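PDB 4F0C: glutathione transferase from Phanerochaete chrysosporium, which probably transfers glutathione to electrophilic substrates and binds oxidized glutathione disulfide in the crystal. Local coordinates for residues K5-W19 and L25-L39. Numbering follows the deposited sequence.
With GDS (oxidized glutathione disulfide), chain B; SO4 (sulfate ion), chain D; SO4 (sulfate ion), chain G.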
# COMPACT_ATOMS: atom_id res chain seq x y z
N LYS A 5 13.73 -9.21 25.37
CA LYS A 5 12.44 -8.61 25.11
C LYS A 5 11.72 -9.40 24.04
O LYS A 5 12.34 -10.19 23.33
CB LYS A 5 12.63 -7.16 24.70
CG LYS A 5 13.29 -6.30 25.80
CD LYS A 5 13.27 -4.80 25.42
CE LYS A 5 13.73 -3.89 26.60
NZ LYS A 5 13.43 -2.47 26.23
N GLN A 6 10.41 -9.22 23.94
CA GLN A 6 9.65 -10.02 23.01
C GLN A 6 10.01 -9.77 21.55
O GLN A 6 10.15 -10.71 20.79
CB GLN A 6 8.14 -9.84 23.16
CG GLN A 6 7.35 -10.69 22.12
CD GLN A 6 5.90 -10.90 22.51
OE1 GLN A 6 5.41 -10.28 23.46
NE2 GLN A 6 5.20 -11.78 21.78
N PHE A 7 10.11 -8.50 21.17
CA PHE A 7 10.27 -8.13 19.76
C PHE A 7 11.57 -7.41 19.53
O PHE A 7 12.06 -6.68 20.41
CB PHE A 7 9.12 -7.19 19.33
CG PHE A 7 7.75 -7.79 19.47
CD1 PHE A 7 7.28 -8.74 18.55
CD2 PHE A 7 6.93 -7.43 20.54
CE1 PHE A 7 5.97 -9.29 18.67
CE2 PHE A 7 5.66 -7.96 20.69
CZ PHE A 7 5.17 -8.91 19.76
N THR A 8 12.14 -7.62 18.34
CA THR A 8 13.13 -6.69 17.80
C THR A 8 12.42 -5.92 16.70
O THR A 8 11.88 -6.51 15.75
CB THR A 8 14.36 -7.38 17.19
OG1 THR A 8 15.04 -8.10 18.21
CG2 THR A 8 15.33 -6.37 16.58
N LEU A 9 12.40 -4.60 16.85
CA LEU A 9 11.88 -3.72 15.81
C LEU A 9 13.06 -3.07 15.09
O LEU A 9 13.82 -2.32 15.69
CB LEU A 9 10.98 -2.62 16.40
CG LEU A 9 10.48 -1.54 15.42
CD1 LEU A 9 9.66 -2.12 14.24
CD2 LEU A 9 9.66 -0.44 16.16
N PHE A 10 13.21 -3.36 13.80
CA PHE A 10 14.20 -2.66 13.01
C PHE A 10 13.55 -1.35 12.56
O PHE A 10 12.52 -1.35 11.89
CB PHE A 10 14.66 -3.51 11.82
CG PHE A 10 15.40 -4.77 12.22
CD1 PHE A 10 16.74 -4.72 12.57
CD2 PHE A 10 14.74 -5.99 12.25
CE1 PHE A 10 17.43 -5.86 12.93
CE2 PHE A 10 15.43 -7.16 12.60
CZ PHE A 10 16.78 -7.08 12.96
N ASN A 11 14.16 -0.25 12.98
CA ASN A 11 13.58 1.06 12.81
C ASN A 11 14.62 2.00 12.18
O ASN A 11 15.75 1.60 11.88
CB ASN A 11 13.10 1.56 14.20
CG ASN A 11 11.98 2.61 14.12
OD1 ASN A 11 11.63 3.08 13.04
ND2 ASN A 11 11.42 2.97 15.27
N HIS A 12 14.23 3.25 11.99
CA HIS A 12 15.15 4.31 11.57
C HIS A 12 14.73 5.58 12.30
O HIS A 12 13.53 5.79 12.54
CB HIS A 12 15.09 4.55 10.05
CG HIS A 12 16.20 5.42 9.55
ND1 HIS A 12 16.00 6.73 9.16
CD2 HIS A 12 17.53 5.20 9.44
CE1 HIS A 12 17.16 7.26 8.79
NE2 HIS A 12 18.10 6.35 8.96
N GLN A 13 15.70 6.42 12.66
CA GLN A 13 15.43 7.61 13.44
C GLN A 13 14.64 8.65 12.64
O GLN A 13 13.72 9.27 13.17
CB GLN A 13 16.74 8.23 13.99
CG GLN A 13 17.57 7.30 14.90
CD GLN A 13 18.67 6.56 14.15
OE1 GLN A 13 18.53 6.22 12.97
NE2 GLN A 13 19.79 6.33 14.83
N VAL A 14 15.01 8.85 11.38
CA VAL A 14 14.39 9.91 10.58
C VAL A 14 13.16 9.41 9.81
O VAL A 14 12.13 10.08 9.78
CB VAL A 14 15.38 10.52 9.58
CG1 VAL A 14 14.68 11.61 8.74
CG2 VAL A 14 16.59 11.11 10.32
N GLY A 15 13.27 8.25 9.17
CA GLY A 15 12.19 7.74 8.32
C GLY A 15 10.93 7.46 9.12
O GLY A 15 10.99 6.97 10.24
N PRO A 16 9.76 7.78 8.55
CA PRO A 16 8.55 7.69 9.39
C PRO A 16 8.08 6.29 9.69
O PRO A 16 7.54 6.05 10.77
CB PRO A 16 7.48 8.43 8.54
CG PRO A 16 8.31 9.45 7.79
CD PRO A 16 9.54 8.65 7.38
N ASN A 17 8.25 5.34 8.76
CA ASN A 17 7.40 4.16 8.79
C ASN A 17 7.50 3.22 9.99
O ASN A 17 6.50 2.66 10.43
CB ASN A 17 7.56 3.38 7.48
CG ASN A 17 6.91 4.10 6.33
OD1 ASN A 17 5.73 4.43 6.41
ND2 ASN A 17 7.68 4.43 5.32
N GLY A 18 8.70 3.02 10.53
CA GLY A 18 8.78 2.13 11.68
C GLY A 18 8.06 2.67 12.91
O GLY A 18 7.74 1.91 13.83
N TRP A 19 7.81 3.97 12.94
CA TRP A 19 7.22 4.60 14.14
C TRP A 19 5.75 4.23 14.32
O TRP A 19 5.24 4.29 15.44
CB TRP A 19 7.45 6.14 14.13
CG TRP A 19 8.93 6.38 14.27
CD1 TRP A 19 9.83 6.65 13.25
CD2 TRP A 19 9.72 6.22 15.47
NE1 TRP A 19 11.11 6.72 13.77
CE2 TRP A 19 11.07 6.46 15.12
CE3 TRP A 19 9.40 5.94 16.81
CZ2 TRP A 19 12.11 6.39 16.07
CZ3 TRP A 19 10.46 5.88 17.75
CH2 TRP A 19 11.79 6.09 17.36
N LEU A 25 3.20 -0.84 19.67
CA LEU A 25 3.83 -1.64 20.73
C LEU A 25 3.72 -0.92 22.08
O LEU A 25 3.45 -1.55 23.11
CB LEU A 25 5.30 -1.92 20.39
CG LEU A 25 5.54 -2.89 19.22
CD1 LEU A 25 7.02 -2.88 18.85
CD2 LEU A 25 5.10 -4.31 19.55
N ARG A 26 3.93 0.40 22.08
CA ARG A 26 3.78 1.18 23.32
C ARG A 26 2.34 1.17 23.82
O ARG A 26 2.11 1.04 25.02
CB ARG A 26 4.28 2.62 23.16
CG ARG A 26 5.78 2.73 22.94
CD ARG A 26 6.29 4.19 22.84
NE ARG A 26 7.63 4.12 22.25
CZ ARG A 26 8.75 3.92 22.92
NH1 ARG A 26 8.75 3.87 24.26
NH2 ARG A 26 9.89 3.80 22.26
N GLU A 27 1.38 1.35 22.91
CA GLU A 27 -0.05 1.33 23.27
C GLU A 27 -0.44 0.02 23.96
O GLU A 27 -1.21 0.01 24.92
CB GLU A 27 -0.95 1.50 22.02
CG GLU A 27 -0.96 2.91 21.43
CD GLU A 27 -1.87 3.90 22.20
OE1 GLU A 27 -2.20 3.66 23.37
OE2 GLU A 27 -2.25 4.93 21.61
N LEU A 28 0.10 -1.09 23.47
CA LEU A 28 -0.22 -2.41 24.01
C LEU A 28 0.66 -2.82 25.19
O LEU A 28 0.44 -3.87 25.79
CB LEU A 28 -0.17 -3.50 22.91
CG LEU A 28 -1.40 -3.51 22.00
CD1 LEU A 28 -1.14 -4.30 20.68
CD2 LEU A 28 -2.62 -4.06 22.76
N GLY A 29 1.67 -2.02 25.50
CA GLY A 29 2.54 -2.32 26.63
C GLY A 29 3.46 -3.51 26.37
O GLY A 29 3.91 -4.16 27.30
N LEU A 30 3.75 -3.79 25.10
CA LEU A 30 4.57 -4.94 24.71
C LEU A 30 6.07 -4.62 24.80
O LEU A 30 6.48 -3.48 24.59
CB LEU A 30 4.21 -5.36 23.28
CG LEU A 30 2.79 -5.97 23.15
CD1 LEU A 30 2.28 -6.03 21.69
CD2 LEU A 30 2.77 -7.36 23.80
N SER A 31 6.90 -5.62 25.09
CA SER A 31 8.33 -5.37 25.26
C SER A 31 9.10 -5.47 23.94
O SER A 31 8.88 -6.39 23.14
CB SER A 31 8.93 -6.29 26.32
OG SER A 31 8.89 -7.63 25.88
N PHE A 32 10.01 -4.54 23.69
CA PHE A 32 10.72 -4.56 22.42
C PHE A 32 12.05 -3.83 22.48
O PHE A 32 12.17 -2.82 23.18
CB PHE A 32 9.86 -4.01 21.25
CG PHE A 32 9.51 -2.52 21.34
CD1 PHE A 32 8.45 -2.06 22.14
CD2 PHE A 32 10.20 -1.59 20.56
CE1 PHE A 32 8.10 -0.69 22.19
CE2 PHE A 32 9.87 -0.23 20.60
CZ PHE A 32 8.81 0.23 21.42
N GLU A 33 13.04 -4.36 21.78
CA GLU A 33 14.26 -3.60 21.57
C GLU A 33 14.15 -2.95 20.19
O GLU A 33 13.44 -3.45 19.30
CB GLU A 33 15.50 -4.49 21.64
CG GLU A 33 15.56 -5.47 20.53
CD GLU A 33 16.96 -6.06 20.31
OE1 GLU A 33 17.07 -6.98 19.48
OE2 GLU A 33 17.94 -5.62 20.95
N THR A 34 14.82 -1.82 20.04
CA THR A 34 14.85 -1.10 18.77
C THR A 34 16.25 -1.13 18.23
O THR A 34 17.19 -0.80 18.93
CB THR A 34 14.38 0.35 18.93
OG1 THR A 34 13.02 0.34 19.35
CG2 THR A 34 14.46 1.09 17.58
N VAL A 35 16.37 -1.57 16.98
CA VAL A 35 17.64 -1.55 16.28
C VAL A 35 17.52 -0.58 15.11
O VAL A 35 16.71 -0.79 14.19
CB VAL A 35 17.98 -2.95 15.72
CG1 VAL A 35 19.27 -2.87 14.89
CG2 VAL A 35 18.10 -3.98 16.86
N TYR A 36 18.31 0.49 15.14
CA TYR A 36 18.33 1.43 14.03
C TYR A 36 19.28 0.94 12.95
O TYR A 36 20.49 0.81 13.17
CB TYR A 36 18.71 2.84 14.49
CG TYR A 36 17.72 3.44 15.46
CD1 TYR A 36 16.40 3.69 15.06
CD2 TYR A 36 18.10 3.77 16.76
CE1 TYR A 36 15.47 4.24 15.96
CE2 TYR A 36 17.19 4.32 17.66
CZ TYR A 36 15.89 4.56 17.26
OH TYR A 36 15.00 5.10 18.16
N VAL A 37 18.71 0.68 11.78
CA VAL A 37 19.45 0.19 10.63
C VAL A 37 20.01 1.42 9.96
O VAL A 37 19.31 2.41 9.73
CB VAL A 37 18.50 -0.53 9.66
CG1 VAL A 37 19.27 -1.05 8.46
CG2 VAL A 37 17.79 -1.66 10.38
N ASN A 38 21.30 1.41 9.67
CA ASN A 38 21.87 2.61 9.10
C ASN A 38 21.89 2.62 7.57
O ASN A 38 22.68 1.93 6.92
CB ASN A 38 23.23 2.91 9.72
CG ASN A 38 24.18 3.48 8.72
OD1 ASN A 38 25.06 2.77 8.26
ND2 ASN A 38 23.97 4.72 8.31
N LEU A 39 21.01 3.44 7.02
CA LEU A 39 20.75 3.47 5.58
C LEU A 39 21.93 4.08 4.78
O LEU A 39 22.07 3.81 3.58
CB LEU A 39 19.44 4.22 5.32
CG LEU A 39 18.26 3.82 6.23
CD1 LEU A 39 17.01 4.68 5.97
CD2 LEU A 39 17.91 2.33 6.15
N1 GDS B . 5.63 0.31 2.34
CA1 GDS B . 6.82 0.23 3.27
C1 GDS B . 6.36 0.14 4.78
OE1 GDS B . 5.31 0.75 5.14
OE2 GDS B . 7.04 -0.62 5.53
CB1 GDS B . 7.77 1.46 3.11
CG1 GDS B . 8.99 1.36 4.06
CD1 GDS B . 9.95 2.46 3.75
O1 GDS B . 9.77 3.32 2.90
N2 GDS B . 11.09 2.44 4.52
CA2 GDS B . 12.16 3.44 4.33
C2 GDS B . 13.45 2.75 3.97
O2 GDS B . 13.78 1.71 4.55
CB2 GDS B . 12.47 4.17 5.66
SG2 GDS B . 11.12 5.31 6.06
N3 GDS B . 14.23 3.36 3.05
CA3 GDS B . 15.49 2.77 2.70
C3 GDS B . 15.68 2.75 1.18
OE3 GDS B . 16.82 2.49 0.73
OE4 GDS B . 14.64 2.93 0.51
N4 GDS B . 8.43 5.57 1.75
CA4 GDS B . 7.16 5.50 1.01
C4 GDS B . 6.09 4.84 1.92
OE5 GDS B . 6.17 5.01 3.17
OE6 GDS B . 5.21 4.18 1.33
C5 GDS B . 9.29 6.62 1.57
O5 GDS B . 9.08 7.55 0.80
CA5 GDS B . 10.58 6.63 2.39
N5 GDS B . 11.66 7.35 1.67
CB5 GDS B . 10.27 7.31 3.73
SG5 GDS B . 11.64 7.05 4.92
CA6 GDS B . 14.13 5.79 -1.25
C6 GDS B . 13.69 6.73 -2.44
OE7 GDS B . 14.36 6.71 -3.50
OE8 GDS B . 12.67 7.43 -2.26
N6 GDS B . 14.98 4.71 -1.75
CB6 GDS B . 14.86 6.69 -0.20
CG6 GDS B . 13.88 7.55 0.61
CD6 GDS B . 12.86 6.69 1.34
O6 GDS B . 13.03 5.51 1.68
S SO4 D . 16.21 -1.01 23.73
O1 SO4 D . 15.73 -0.65 22.40
O2 SO4 D . 17.66 -1.11 23.65
O3 SO4 D . 15.84 0.05 24.68
O4 SO4 D . 15.67 -2.27 24.23
S SO4 G . 21.04 7.58 7.86
O1 SO4 G . 20.39 7.36 6.57
O2 SO4 G . 22.47 7.80 7.64
O3 SO4 G . 20.46 8.76 8.50
O4 SO4 G . 20.86 6.41 8.72
O HOH W 1 10.34 -2.53 25.91
O HOH W 2 6.03 -8.33 25.41
O HOH W 3 11.46 2.23 18.08
O HOH W 4 20.40 4.58 11.61
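Gln13 holds CG anti to its carbonyl carbon (chi1 -60°), which puts CG over the ring of Tyr36, and a bend at chi2 lays the amide along it; Tyr36 CG is placed likewise (chi1 -63°). The two planes stack 7° apart, and Gln13 CG sits 3.7 Å above the ring centre of Tyr36. Thr34 CG2 covers the opposite face toward the rim, and Trp19 CH2 meets the hydroxyl, 3.5 Å from Tyr36 OH. Without this ring, as with an alanine here, the Gln13 amide is likely to lose its stacking surface and be less firmly held, and a gap would probably open beside Trp19.

The His12 ring is held within the protein: Leu39 CD1 lies over its centre and ND1 accepts the N-H of Gly15 in the ring plane; NE2 donates to a sulfate that probably came from the crystallisation liquor. At the other end, Thr8 OG1 donates to the anti lone pair of Glu33 OE1, 2.6 Å away, and Ser31 OG accepts the N-H of Gln6 at 2.9 Å. Between these ends the strands 7-11 and 32-36 pair in parallel, Leu9 using its N-H toward Glu33 O (2.9 Å) and its carbonyl toward Val35 N (3.0 Å).

This is the opening beta-alpha-beta unit of the thioredoxin-like domain of a glutathione transferase. Phe7, with Leu30 CB at its ring edge, packs against Leu25 of the connecting helix 18-28, Leu9 more loosely beside it; Gly15, Pro16 and Asn17 line the glutathione disulfide pocket. Strand 60-63 pairs with the other edge of strand 7-11, and helix 211-227 touches Gln13, Trp19 and Tyr36.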